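Local atomic coordinates of fumarase E (Shigella flexneri 2a str. 2457T, PDB entry 3C8G), a protein that probably catalyses the addition of water to fumarate to form malate, working as a homodimer of the MtlR/FumE family. Residues D69-V72 with A73-I77; G81-K85 with W86-D90; S95-W98 with H99-E103; L159-A162 with V163-T166. All blocks are in the same frame, centred on the assembly; numbering follows the deposited sequence.

How the interactions relate
Four local contacts, each within one continuous run of chain, follow one another in sequence in an all-helical protein. Interaction 1 forms the first turns of helix 70-79, interaction 2 spans the connection into helix 85-103, interaction 3 lies at the far end of that helix, and interaction 4 belongs to helix 158-166. Interactions 1 and 2 have centres about 11 Å apart and meet where M83 packs on L74. Interaction 1 also reaches interaction 3, since D71 OD1 lies 2.8 Å from S95 OG, so helix 70-79 meets the connection through M83 and the later part of helix 85-103 through S95 and H99. Interaction 4 touches interaction 2, through L87 and T166, joining the late helix to this pair.

Interaction 1: residues D69-V72 with A73-I77; sequences DIDV and ALRLI
R75 folds its guanidinium back alongside D71, one helical turn earlier, so that NH2 sits 3.3 Å from D71 CB and covers the root of that side chain rather than its carboxylate. Both side chains point the same way, and in each the first torsion sets CG beside the backbone N; the bend of R75 at chi3 (-102°) then carries the head back toward D71. The carboxylate and guanidinium planes stand 77° apart, and D71 OD2 remains 4.4 Å from R75 NH2, beyond a salt bridge although the opposite charges probably attract. D71 spends its oxygens elsewhere, on S95 and H99 of helix 85-103. On another side of the turn I70 CG1 approaches L74 CD1 at 4.4 Å, a loose apolar contact that continues onto helices 29-40 and 85-103. V72, R75 and L76 also pack against the partner subunit. Beneath the side chains run the helical bonds, among them A73 N to D69 O at 3.0 Å and R75 N to D71 O at 2.9 Å. D69 closes the start: its OD2 takes V72 N at 3.3 Å on the anti side and, more weakly, D71 N. An aspartate accepting from the N-H groups two and three residues on, just ahead of regular i to i+4 bonding, is the classical N-cap, here beginning helix 70-79.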
loop_
_atom_site.group_PDB
_atom_site.type_symbol
_atom_site.label_atom_id
_atom_site.label_comp_id
_atom_site.label_asym_id
_atom_site.label_seq_id
_atom_site.Cartn_x
_atom_site.Cartn_y
_atom_site.Cartn_z
ATOM N N ASP B 69 3.784 -0.467 -8.551
ATOM C CA ASP B 69 3.260 -1.711 -9.094
ATOM C C ASP B 69 1.794 -1.443 -9.447
ATOM O O ASP B 69 0.978 -1.204 -8.558
ATOM C CB ASP B 69 3.385 -2.809 -8.041
ATOM C CG ASP B 69 2.795 -4.148 -8.480
ATOM O OD1 ASP B 69 3.586 -5.088 -8.711
ATOM O OD2 ASP B 69 1.554 -4.296 -8.555
ATOM N N ILE B 70 1.457 -1.471 -10.733
ATOM C CA ILE B 70 0.103 -1.100 -11.149
ATOM C C ILE B 70 -1.009 -1.816 -10.387
ATOM O O ILE B 70 -2.032 -1.234 -10.104
ATOM C CB ILE B 70 -0.106 -1.171 -12.699
ATOM C CG1 ILE B 70 -1.222 -0.217 -13.121
ATOM C CG2 ILE B 70 -0.355 -2.597 -13.181
ATOM C CD1 ILE B 70 -1.149 0.198 -14.600
ATOM N N ASP B 71 -0.801 -3.068 -10.023
ATOM C CA ASP B 71 -1.859 -3.825 -9.353
ATOM C C ASP B 71 -2.155 -3.236 -7.964
ATOM O O ASP B 71 -3.306 -2.841 -7.697
ATOM C CB ASP B 71 -1.527 -5.323 -9.281
ATOM C CG ASP B 71 -1.144 -5.925 -10.645
ATOM O OD1 ASP B 71 -1.673 -5.491 -11.702
ATOM O OD2 ASP B 71 -0.302 -6.863 -10.650
ATOM N N VAL B 72 -1.129 -3.144 -7.100
ATOM C CA VAL B 72 -1.326 -2.662 -5.726
ATOM C C VAL B 72 -1.782 -1.207 -5.738
ATOM O O VAL B 72 -2.693 -0.826 -4.984
ATOM C CB VAL B 72 -0.121 -2.914 -4.743
ATOM C CG1 VAL B 72 0.748 -4.089 -5.192
ATOM C CG2 VAL B 72 0.713 -1.676 -4.545
ATOM N N ALA B 73 -1.196 -0.408 -6.625
ATOM C CA ALA B 73 -1.704 0.951 -6.876
ATOM C C ALA B 73 -3.214 1.018 -7.230
ATOM O O ALA B 73 -3.939 1.880 -6.718
ATOM C CB ALA B 73 -0.895 1.612 -7.942
ATOM N N LEU B 74 -3.674 0.132 -8.117
ATOM C CA LEU B 74 -5.079 0.119 -8.533
ATOM C C LEU B 74 -5.934 -0.272 -7.352
ATOM O O LEU B 74 -6.873 0.434 -6.978
ATOM C CB LEU B 74 -5.329 -0.880 -9.656
ATOM C CG LEU B 74 -5.203 -0.412 -11.086
ATOM C CD1 LEU B 74 -5.283 -1.642 -11.992
ATOM C CD2 LEU B 74 -6.288 0.614 -11.410
ATOM N N ARG B 75 -5.588 -1.401 -6.764
ATOM C CA ARG B 75 -6.283 -1.852 -5.584
ATOM C C ARG B 75 -6.368 -0.752 -4.516
ATOM O O ARG B 75 -7.434 -0.571 -3.923
ATOM C CB ARG B 75 -5.661 -3.138 -5.071
ATOM C CG ARG B 75 -6.042 -4.285 -5.972
ATOM C CD ARG B 75 -5.502 -5.585 -5.493
ATOM N NE ARG B 75 -4.325 -5.988 -6.254
ATOM C CZ ARG B 75 -4.038 -7.251 -6.556
ATOM N NH1 ARG B 75 -4.860 -8.226 -6.190
ATOM N NH2 ARG B 75 -2.942 -7.539 -7.228
ATOM N N LEU B 76 -5.292 0.022 -4.323
ATOM C CA LEU B 76 -5.317 1.106 -3.323
ATOM C C LEU B 76 -6.403 2.131 -3.667
ATOM O O LEU B 76 -7.236 2.460 -2.830
ATOM C CB LEU B 76 -3.947 1.788 -3.170
ATOM C CG LEU B 76 -3.419 2.172 -1.781
ATOM C CD1 LEU B 76 -2.743 3.521 -1.810
ATOM C CD2 LEU B 76 -4.465 2.189 -0.722
ATOM N N ILE B 77 -6.401 2.610 -4.906
ATOM C CA ILE B 77 -7.359 3.608 -5.345
ATOM C C ILE B 77 -8.789 3.084 -5.220
ATOM O O ILE B 77 -9.693 3.821 -4.772
ATOM C CB ILE B 77 -7.116 4.040 -6.792
ATOM C CG1 ILE B 77 -5.648 4.467 -7.004
ATOM C CG2 ILE B 77 -8.147 5.120 -7.214
ATOM C CD1 ILE B 77 -5.309 4.817 -8.444
#

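Interaction 2: residues G81-K85 with W86-D90; sequences GKMDK and WLYAD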
loop_
_atom_site.group_PDB
_atom_site.type_symbol
_atom_site.label_atom_id
_atom_site.label_comp_id
_atom_site.label_asym_id
_atom_site.label_seq_id
_atom_site.Cartn_x
_atom_site.Cartn_y
_atom_site.Cartn_z
ATOM N N GLY B 81 -12.237 3.821 -2.296
ATOM C CA GLY B 81 -13.489 4.200 -2.953
ATOM C C GLY B 81 -13.308 5.366 -3.888
ATOM O O GLY B 81 -14.108 6.276 -3.910
ATOM N N LYS B 82 -12.255 5.339 -4.682
ATOM C CA LYS B 82 -11.889 6.541 -5.419
ATOM C C LYS B 82 -11.834 6.362 -6.924
ATOM O O LYS B 82 -11.356 7.214 -7.654
ATOM C CB LYS B 82 -10.616 7.164 -4.836
ATOM C CG LYS B 82 -10.909 7.928 -3.548
ATOM C CD LYS B 82 -9.904 9.037 -3.357
ATOM C CE LYS B 82 -10.435 10.115 -2.452
ATOM N NZ LYS B 82 -10.969 9.549 -1.184
HETATM N N MSE B 83 -12.397 5.248 -7.360
HETATM C CA MSE B 83 -12.452 4.858 -8.754
HETATM C C MSE B 83 -13.675 3.956 -8.864
HETATM O O MSE B 83 -13.900 3.141 -7.964
HETATM C CB MSE B 83 -11.184 4.085 -9.073
HETATM C CG MSE B 83 -11.227 3.214 -10.294
HETATM SE SE MSE B 83 -9.465 2.400 -10.499
HETATM C CE MSE B 83 -8.564 3.898 -11.400
ATOM N N ASP B 84 -14.488 4.089 -9.913
ATOM C CA ASP B 84 -15.681 3.214 -9.945
ATOM C C ASP B 84 -15.366 1.875 -10.613
ATOM O O ASP B 84 -14.270 1.720 -11.154
ATOM C CB ASP B 84 -16.980 3.915 -10.428
ATOM C CG ASP B 84 -16.844 4.507 -11.805
ATOM O OD1 ASP B 84 -17.866 5.014 -12.343
ATOM O OD2 ASP B 84 -15.711 4.465 -12.353
ATOM N N LYS B 85 -16.287 0.910 -10.514
ATOM C CA LYS B 85 -16.033 -0.476 -10.967
ATOM C C LYS B 85 -15.543 -0.632 -12.433
ATOM O O LYS B 85 -14.630 -1.425 -12.698
ATOM C CB LYS B 85 -17.252 -1.386 -10.757
ATOM C CG LYS B 85 -17.036 -2.834 -11.334
ATOM C CD LYS B 85 -18.344 -3.591 -11.707
ATOM C CE LYS B 85 -18.959 -4.295 -10.488
ATOM N NZ LYS B 85 -20.346 -4.787 -10.748
ATOM N N TRP B 86 -16.159 0.102 -13.364
ATOM C CA TRP B 86 -15.864 -0.057 -14.781
ATOM C C TRP B 86 -14.390 0.209 -15.109
ATOM O O TRP B 86 -13.772 -0.582 -15.815
ATOM C CB TRP B 86 -16.824 0.755 -15.679
ATOM C CG TRP B 86 -16.698 2.282 -15.649
ATOM C CD1 TRP B 86 -17.474 3.156 -14.915
ATOM C CD2 TRP B 86 -15.804 3.110 -16.438
ATOM N NE1 TRP B 86 -17.097 4.462 -15.181
ATOM C CE2 TRP B 86 -16.077 4.463 -16.101
ATOM C CE3 TRP B 86 -14.789 2.836 -17.383
ATOM C CZ2 TRP B 86 -15.382 5.539 -16.674
ATOM C CZ3 TRP B 86 -14.081 3.916 -17.951
ATOM C CH2 TRP B 86 -14.394 5.251 -17.596
ATOM N N LEU B 87 -13.841 1.293 -14.546
ATOM C CA LEU B 87 -12.466 1.734 -14.811
ATOM C C LEU B 87 -11.459 0.822 -14.139
ATOM O O LEU B 87 -10.414 0.518 -14.698
ATOM C CB LEU B 87 -12.274 3.169 -14.328
ATOM C CG LEU B 87 -10.943 3.820 -14.693
ATOM C CD1 LEU B 87 -10.798 3.885 -16.202
ATOM C CD2 LEU B 87 -10.894 5.210 -14.104
ATOM N N TYR B 88 -11.787 0.387 -12.930
ATOM C CA TYR B 88 -10.952 -0.577 -12.248
ATOM C C TYR B 88 -10.919 -1.914 -13.009
ATOM O O TYR B 88 -9.845 -2.527 -13.157
ATOM C CB TYR B 88 -11.410 -0.769 -10.812
ATOM C CG TYR B 88 -10.689 -1.869 -10.123
ATOM C CD1 TYR B 88 -11.223 -3.143 -10.074
ATOM C CD2 TYR B 88 -9.454 -1.644 -9.535
ATOM C CE1 TYR B 88 -10.541 -4.169 -9.447
ATOM C CE2 TYR B 88 -8.774 -2.642 -8.906
ATOM C CZ TYR B 88 -9.321 -3.912 -8.861
ATOM O OH TYR B 88 -8.636 -4.930 -8.216
ATOM N N ALA B 89 -12.082 -2.365 -13.481
ATOM C CA ALA B 89 -12.149 -3.534 -14.371
ATOM C C ALA B 89 -11.239 -3.339 -15.596
ATOM O O ALA B 89 -10.400 -4.185 -15.917
ATOM C CB ALA B 89 -13.588 -3.805 -14.800
ATOM N N ASP B 90 -11.372 -2.198 -16.248
ATOM C CA ASP B 90 -10.660 -1.998 -17.487
ATOM C C ASP B 90 -9.150 -2.078 -17.265
ATOM O O ASP B 90 -8.451 -2.843 -17.952
ATOM C CB ASP B 90 -11.051 -0.671 -18.157
ATOM C CG ASP B 90 -12.400 -0.732 -18.880
ATOM O OD1 ASP B 90 -13.160 -1.740 -18.702
ATOM O OD2 ASP B 90 -12.693 0.258 -19.621
#
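M83, a selenomethionine at the entry to helix 85-103, meets the Y88 ring in a Met-aromatic contact and L87 in an apolar one. Its CB starts against I77 of the preceding helix, and CG continues the extended chain to lie 4.0 Å from Y88 CB. The selenium comes next, 3.7 Å from the same Y88 CB and 5.4 Å from the centroid of the ring, which it meets at the edge, 89° off the ring normal. A bend at chi3 (-82°) turns the methyl away from the tyrosine, and CE finishes 3.8 Å from L87 CD2. M83 thus crosses both partners at about a right angle and fills the corner between them, with L74 of helix 70-79 also against it.

Closer to the surface, D84 leans on W86. Its OD2 sits over one face of the indole, while OD1 comes within 3.2 Å of W86 CD1; the carboxylate and ring planes are 66° apart. R127 makes a cation-pi contact with the same indole. Although D84 stands at the N-cap position, its side chain makes no capping bond; its backbone O instead receives a weak bond from Y88 N. At the other end of the connection, G81 is the C-prime residue of the Schellman motif that ends helix 70-79. In the first turn of the new helix, A89 N donates to K85 O at 2.8 Å.

Interaction 3: residues S95-W98 with H99-E103; sequences SQYW and HYLNE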
loop_
_atom_site.group_PDB
_atom_site.type_symbol
_atom_site.label_atom_id
_atom_site.label_comp_id
_atom_site.label_asym_id
_atom_site.label_seq_id
_atom_site.Cartn_x
_atom_site.Cartn_y
_atom_site.Cartn_z
ATOM N N SER B 95 -3.885 -4.940 -17.320
ATOM C CA SER B 95 -2.721 -5.398 -16.555
ATOM C C SER B 95 -2.618 -6.915 -16.612
ATOM O O SER B 95 -1.539 -7.482 -16.852
ATOM C CB SER B 95 -2.760 -4.907 -15.106
ATOM O OG SER B 95 -1.517 -5.186 -14.475
ATOM N N GLN B 96 -3.743 -7.573 -16.414
ATOM C CA GLN B 96 -3.784 -9.013 -16.553
ATOM C C GLN B 96 -3.304 -9.509 -17.924
ATOM O O GLN B 96 -2.533 -10.470 -17.996
ATOM C CB GLN B 96 -5.183 -9.507 -16.271
ATOM C CG GLN B 96 -5.725 -9.033 -14.924
ATOM C CD GLN B 96 -7.054 -9.683 -14.619
ATOM O OE1 GLN B 96 -7.891 -9.857 -15.517
ATOM N NE2 GLN B 96 -7.254 -10.073 -13.357
ATOM N N TYR B 97 -3.717 -8.833 -18.995
ATOM C CA TYR B 97 -3.271 -9.167 -20.355
ATOM C C TYR B 97 -1.778 -8.874 -20.652
ATOM O O TYR B 97 -1.119 -9.660 -21.344
ATOM C CB TYR B 97 -4.195 -8.523 -21.402
ATOM C CG TYR B 97 -4.121 -9.151 -22.782
ATOM C CD1 TYR B 97 -4.451 -8.411 -23.921
ATOM C CD2 TYR B 97 -3.703 -10.471 -22.954
ATOM C CE1 TYR B 97 -4.369 -8.971 -25.194
ATOM C CE2 TYR B 97 -3.636 -11.048 -24.211
ATOM C CZ TYR B 97 -3.969 -10.296 -25.340
ATOM O OH TYR B 97 -3.905 -10.868 -26.604
ATOM N N TRP B 98 -1.242 -7.765 -20.141
ATOM C CA TRP B 98 0.200 -7.504 -20.290
ATOM C C TRP B 98 0.988 -8.614 -19.591
ATOM O O TRP B 98 1.971 -9.132 -20.139
ATOM C CB TRP B 98 0.617 -6.106 -19.792
ATOM C CG TRP B 98 2.109 -6.012 -19.517
ATOM C CD1 TRP B 98 2.702 -5.801 -18.307
ATOM C CD2 TRP B 98 3.187 -6.175 -20.470
ATOM N NE1 TRP B 98 4.075 -5.823 -18.433
ATOM C CE2 TRP B 98 4.405 -6.049 -19.746
ATOM C CE3 TRP B 98 3.242 -6.401 -21.855
ATOM C CZ2 TRP B 98 5.665 -6.136 -20.360
ATOM C CZ3 TRP B 98 4.506 -6.499 -22.477
ATOM C CH2 TRP B 98 5.698 -6.368 -21.723
ATOM N N HIS B 99 0.528 -8.993 -18.400
ATOM C CA HIS B 99 1.154 -10.065 -17.623
ATOM C C HIS B 99 1.161 -11.368 -18.401
ATOM O O HIS B 99 2.191 -12.036 -18.489
ATOM C CB HIS B 99 0.373 -10.312 -16.351
ATOM C CG HIS B 99 0.720 -9.398 -15.225
ATOM N ND1 HIS B 99 1.973 -9.373 -14.646
ATOM C CD2 HIS B 99 -0.041 -8.522 -14.529
ATOM C CE1 HIS B 99 1.971 -8.506 -13.649
ATOM N NE2 HIS B 99 0.763 -7.971 -13.563
ATOM N N TYR B 100 -0.002 -11.748 -18.928
ATOM C CA TYR B 100 -0.082 -12.885 -19.814
ATOM C C TYR B 100 0.896 -12.762 -21.004
ATOM O O TYR B 100 1.583 -13.720 -21.335
ATOM C CB TYR B 100 -1.510 -13.057 -20.327
ATOM C CG TYR B 100 -1.644 -14.266 -21.206
ATOM C CD1 TYR B 100 -1.354 -14.200 -22.579
ATOM C CD2 TYR B 100 -2.032 -15.487 -20.668
ATOM C CE1 TYR B 100 -1.450 -15.329 -23.389
ATOM C CE2 TYR B 100 -2.131 -16.624 -21.461
ATOM C CZ TYR B 100 -1.833 -16.536 -22.814
ATOM O OH TYR B 100 -1.945 -17.670 -23.585
ATOM N N LEU B 101 0.968 -11.603 -21.656
ATOM C CA LEU B 101 1.865 -11.464 -22.818
ATOM C C LEU B 101 3.334 -11.559 -22.402
ATOM O O LEU B 101 4.160 -12.198 -23.056
ATOM C CB LEU B 101 1.621 -10.138 -23.569
ATOM C CG LEU B 101 0.275 -9.953 -24.286
ATOM C CD1 LEU B 101 0.037 -8.501 -24.582
ATOM C CD2 LEU B 101 0.145 -10.818 -25.547
ATOM N N ASN B 102 3.645 -10.917 -21.286
ATOM C CA ASN B 102 5.017 -10.872 -20.788
ATOM C C ASN B 102 5.506 -12.114 -20.031
ATOM O O ASN B 102 6.711 -12.293 -19.858
ATOM C CB ASN B 102 5.193 -9.656 -19.891
ATOM C CG ASN B 102 6.624 -9.335 -19.665
ATOM O OD1 ASN B 102 6.982 -8.702 -18.687
ATOM N ND2 ASN B 102 7.463 -9.793 -20.556
ATOM N N GLU B 103 4.588 -12.954 -19.568
ATOM C CA GLU B 103 4.989 -14.098 -18.761
ATOM C C GLU B 103 4.657 -15.430 -19.373
ATOM O O GLU B 103 5.171 -16.431 -18.920
ATOM C CB GLU B 103 4.407 -14.025 -17.336
ATOM C CG GLU B 103 4.902 -12.836 -16.509
ATOM C CD GLU B 103 3.901 -12.371 -15.460
ATOM O OE1 GLU B 103 3.022 -13.167 -15.027
ATOM O OE2 GLU B 103 3.986 -11.186 -15.072
#
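W98 and N102, a turn apart, make one of two CH-pi contacts here. N102 CB covers one face of the indole, 3.7 Å from the centroid of the six-membered ring, and the amide, its plane 23° from the ring's, runs on past the CZ2 rim, with OD1 3.3 Å from W98 CZ2. N102 CG, anti to the backbone N (chi1 -164°), sends the amide outward in this way. In the second contact L101 CD1 stands over the centre of the Y97 ring, 4.3 Å from its centroid, while L101 CD2 comes within 4.0 Å of Y97 CE2. Y100 adds an apolar touch at the edge of the Y97 ring through its CD1. The buried Y97 and W98 rings continue the packing: Y97 meets F118, and W98 meets F23 and H30.

The polar contacts lie along another flank. H99 ND1 donates to E103 OE2 at 2.7 Å, nearly straight at 164°; OE2 lies close to the imidazole plane, while the N-H comes to its syn side from out of the carboxylate plane. H99 NE2 is hydrogen-bonded to D71 of helix 70-79, and S95 OG packs 3.6 Å from H99 CD2 while itself bonding to D71. Backbone bonds run regularly beneath, N102 N to W98 O measuring 2.7 Å.

The histidine therefore has a carboxylate at each ring nitrogen. Turning the ring over would give up both bonds, so its orientation is probably well fixed, bridging the end of helix 85-103 to the start of helix 70-79.

Interaction 4: residues L159-A162 with V163-T166; sequences LTLA and VTTT
Two flat peptide carbonyl groups, those of L161 and A162, are each met from both faces by a threonine one turn on. T165 N and T165 OG1 reach L161 O from opposite faces of its plane, at 2.9 Å and 3.2 Å. A162 O is shared in the same manner: T166 OG1 arrives at 3.0 Å, and T166 N comes from the other face at 3.1 Å, 36° out of the carbonyl plane. Each oxygen thus accepts two donors from a single residue. With chi1 at 67°, T165 turns OG1 back to L161 O and leaves CG2 beside the leucine; T166 reaches A162 O with chi1 at -71°, OG1 opposite its own carbonyl carbon.

T165 CG2 lies 3.6 Å from L161 CD2; T164 CG2 approaches the same L161 CD2 at 4.1 Å. Earlier in the turn T164 N bonds T160 O at 3.0 Å in the ordinary helical way.

The other flanks face the protein. A162 packs on F94 and I125, T166 touches L87 and I91 of helix 85-103, and V163 and T164 lie against helix 9-17. The pattern, a threonine hydroxyl bonding back to the carbonyl four residues earlier alongside its own N-H, is a familiar way for helices to accommodate this residue, and it occurs here twice in succession in the last turn of helix 158-166, packed within an all-helical fold.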
loop_
_atom_site.group_PDB
_atom_site.type_symbol
_atom_site.label_atom_id
_atom_site.label_comp_id
_atom_site.label_asym_id
_atom_site.label_seq_id
_atom_site.Cartn_x
_atom_site.Cartn_y
_atom_site.Cartn_z
ATOM N N LEU B 159 -7.997 0.061 -29.009
ATOM C CA LEU B 159 -7.116 -0.145 -27.880
ATOM C C LEU B 159 -6.559 1.206 -27.508
ATOM O O LEU B 159 -6.406 1.502 -26.323
ATOM C CB LEU B 159 -5.993 -1.084 -28.258
ATOM C CG LEU B 159 -5.982 -2.494 -27.689
ATOM C CD1 LEU B 159 -7.328 -2.948 -27.168
ATOM C CD2 LEU B 159 -5.414 -3.454 -28.720
ATOM N N THR B 160 -6.316 2.043 -28.525
ATOM C CA THR B 160 -5.798 3.378 -28.280
ATOM C C THR B 160 -6.864 4.240 -27.634
ATOM O O THR B 160 -6.623 4.853 -26.590
ATOM C CB THR B 160 -5.246 4.007 -29.525
ATOM O OG1 THR B 160 -4.164 3.193 -29.967
ATOM C CG2 THR B 160 -4.736 5.383 -29.232
ATOM N N LEU B 161 -8.056 4.255 -28.215
ATOM C CA LEU B 161 -9.196 4.931 -27.568
ATOM C C LEU B 161 -9.308 4.533 -26.092
ATOM O O LEU B 161 -9.514 5.396 -25.225
ATOM C CB LEU B 161 -10.496 4.655 -28.336
ATOM C CG LEU B 161 -11.829 5.412 -28.136
ATOM C CD1 LEU B 161 -12.730 4.734 -27.062
ATOM C CD2 LEU B 161 -11.639 6.923 -27.882
ATOM N N ALA B 162 -9.133 3.241 -25.802
ATOM C CA ALA B 162 -9.309 2.738 -24.423
ATOM C C ALA B 162 -8.276 3.278 -23.423
ATOM O O ALA B 162 -8.631 3.591 -22.285
ATOM C CB ALA B 162 -9.330 1.223 -24.381
ATOM N N VAL B 163 -7.008 3.384 -23.822
ATOM C CA VAL B 163 -6.055 3.886 -22.847
ATOM C C VAL B 163 -6.258 5.388 -22.682
ATOM O O VAL B 163 -6.263 5.924 -21.569
ATOM C CB VAL B 163 -4.560 3.443 -23.081
ATOM C CG1 VAL B 163 -4.474 2.262 -24.017
ATOM C CG2 VAL B 163 -3.713 4.555 -23.534
ATOM N N THR B 164 -6.479 6.036 -23.809
ATOM C CA THR B 164 -6.671 7.458 -23.895
ATOM C C THR B 164 -7.875 7.917 -23.044
ATOM O O THR B 164 -7.813 8.979 -22.413
ATOM C CB THR B 164 -6.788 7.837 -25.388
ATOM O OG1 THR B 164 -6.018 9.012 -25.670
ATOM C CG2 THR B 164 -8.220 7.987 -25.851
ATOM N N THR B 165 -8.940 7.103 -22.997
ATOM C CA THR B 165 -10.128 7.451 -22.211
ATOM C C THR B 165 -9.958 7.090 -20.727
ATOM O O THR B 165 -10.545 7.727 -19.852
ATOM C CB THR B 165 -11.467 6.891 -22.813
ATOM O OG1 THR B 165 -11.462 5.480 -22.734
ATOM C CG2 THR B 165 -11.610 7.249 -24.282
ATOM N N THR B 166 -9.132 6.085 -20.459
ATOM C CA THR B 166 -8.729 5.747 -19.088
ATOM C C THR B 166 -7.901 6.877 -18.443
ATOM O O THR B 166 -8.234 7.361 -17.361
ATOM C CB THR B 166 -7.985 4.398 -19.055
ATOM O OG1 THR B 166 -8.916 3.342 -19.300
ATOM C CG2 THR B 166 -7.337 4.156 -17.699
#